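Local structure of 16S rRNA processing protein (Pseudomonas aeruginosa, 2F1L) at residues 91-94 against 95-98. The protein probably acts as an accessory factor needed in the final step of 30S ribosomal subunit assembly and for efficient processing of 16S rRNA. Sequence-based numbering, arbitrary orientation.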
loop_
_atom_site.group_PDB
_atom_site.type_symbol
_atom_site.label_atom_id
_atom_site.label_comp_id
_atom_site.label_asym_id
_atom_site.label_seq_id
_atom_site.Cartn_x
_atom_site.Cartn_y
_atom_site.Cartn_z
ATOM N N ARG A 91 13.229 -16.891 20.107
ATOM C CA ARG A 91 12.137 -16.221 20.778
ATOM C C ARG A 91 12.625 -14.903 21.315
ATOM O O ARG A 91 11.890 -13.936 21.310
ATOM C CB ARG A 91 11.660 -17.011 21.982
ATOM C CG ARG A 91 10.743 -18.105 21.687
ATOM C CD ARG A 91 10.266 -18.817 22.996
ATOM N NE ARG A 91 10.038 -20.224 22.698
ATOM C CZ ARG A 91 8.920 -20.690 22.148
ATOM N NH1 ARG A 91 8.787 -22.008 21.866
ATOM N NH2 ARG A 91 7.929 -19.835 21.873
ATOM N N THR A 92 13.862 -14.878 21.800
ATOM C CA THR A 92 14.407 -13.691 22.417
ATOM C C THR A 92 14.662 -12.588 21.433
ATOM O O THR A 92 14.922 -11.496 21.850
ATOM C CB THR A 92 15.724 -13.978 23.171
ATOM O OG1 THR A 92 16.758 -14.224 22.239
ATOM C CG2 THR A 92 15.577 -15.209 24.061
ATOM N N PHE A 93 14.554 -12.850 20.134
ATOM C CA PHE A 93 14.662 -11.799 19.112
ATOM C C PHE A 93 13.371 -11.073 18.828
ATOM O O PHE A 93 13.376 -10.056 18.101
ATOM C CB PHE A 93 15.251 -12.373 17.827
ATOM C CG PHE A 93 16.715 -12.543 17.923
ATOM C CD1 PHE A 93 17.245 -13.453 18.819
ATOM C CD2 PHE A 93 17.572 -11.698 17.232
ATOM C CE1 PHE A 93 18.617 -13.574 18.979
ATOM C CE2 PHE A 93 18.962 -11.810 17.375
ATOM C CZ PHE A 93 19.481 -12.739 18.260
ATOM N N THR A 94 12.275 -11.557 19.422
ATOM C CA THR A 94 10.951 -10.980 19.162
ATOM C C THR A 94 10.901 -9.514 19.599
ATOM O O THR A 94 11.362 -9.184 20.652
ATOM C CB THR A 94 9.853 -11.821 19.862
ATOM O OG1 THR A 94 9.624 -13.036 19.110
ATOM C CG2 THR A 94 8.549 -11.049 19.998
ATOM N N GLY A 95 10.377 -8.620 18.767
ATOM C CA GLY A 95 10.249 -7.219 19.149
ATOM C C GLY A 95 11.396 -6.345 18.682
ATOM O O GLY A 95 11.373 -5.153 18.924
ATOM N N TYR A 96 12.399 -6.915 18.014
ATOM C CA TYR A 96 13.493 -6.119 17.439
ATOM C C TYR A 96 13.104 -5.526 16.104
ATOM O O TYR A 96 12.691 -6.226 15.182
ATOM C CB TYR A 96 14.724 -6.977 17.192
ATOM C CG TYR A 96 15.637 -7.107 18.384
ATOM C CD1 TYR A 96 16.237 -6.003 18.944
ATOM C CD2 TYR A 96 15.942 -8.339 18.918
ATOM C CE1 TYR A 96 17.081 -6.119 20.024
ATOM C CE2 TYR A 96 16.787 -8.454 20.005
ATOM C CZ TYR A 96 17.344 -7.346 20.544
ATOM O OH TYR A 96 18.175 -7.463 21.614
ATOM N N GLU A 97 13.238 -4.221 15.993
ATOM C CA GLU A 97 13.127 -3.562 14.711
ATOM C C GLU A 97 14.370 -3.881 13.927
ATOM O O GLU A 97 15.473 -3.904 14.485
ATOM C CB GLU A 97 13.041 -2.065 14.901
ATOM C CG GLU A 97 11.783 -1.640 15.615
ATOM C CD GLU A 97 11.745 -0.162 15.908
ATOM O OE1 GLU A 97 12.841 0.473 15.971
ATOM O OE2 GLU A 97 10.607 0.348 16.092
ATOM N N ILE A 98 14.199 -4.133 12.638
ATOM C CA ILE A 98 15.328 -4.377 11.745
ATOM C C ILE A 98 15.645 -3.051 11.094
ATOM O O ILE A 98 14.808 -2.542 10.359
ATOM C CB ILE A 98 14.966 -5.365 10.630
ATOM C CG1 ILE A 98 14.455 -6.687 11.216
ATOM C CG2 ILE A 98 16.194 -5.569 9.703
ATOM C CD1 ILE A 98 13.671 -7.521 10.292
#
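The carbonyl oxygen of Phe93 receives the backbone N-H of Tyr96, with N and O 3.3 Å apart. The bond is moderately straight, 154° at the hydrogen, and the donor lies out of the carbonyl plane. It closes a type II beta turn from Phe93 to Tyr96. Gly95 takes the third position of this turn, with the positive phi that a type II turn needs there. A type I turn from Arg91 to Thr94 overlaps it, closed by Thr94 N to Arg91 O at 3.1 Å. The two turns share Phe93 and Thr94.

The Tyr96 ring stands beside the turn. Its CG sits beside its own backbone N (chi1 -86°), which brings CD2 within 3.2 Å of Phe93 O. That oxygen meets the ring at its edge, near the ring plane. The same CD2 is 4.1 Å from CD2 of the Phe93 ring. The two rings meet obliquely, their planes at 57°. Their centroids are 5.8 Å apart. Both are buried and touch Leu56 of strand 53-58 and Arg63 of strand 61-73.

Beyond the contact, Tyr96 OH is hydrogen-bonded to Glu61, and Arg58 makes a cation-pi contact with the ring. Arg58 NH2 also binds the carbonyl oxygens of Thr92 and Thr94. The paired turns thus carry the chain from helix 87-91 into strand 97-101 of the RimM N-terminal domain. The chemistry implies a connection held by its own backbone bonds, by two aromatic rings set obliquely, and by an arginine that links turn carbonyls to the tyrosine.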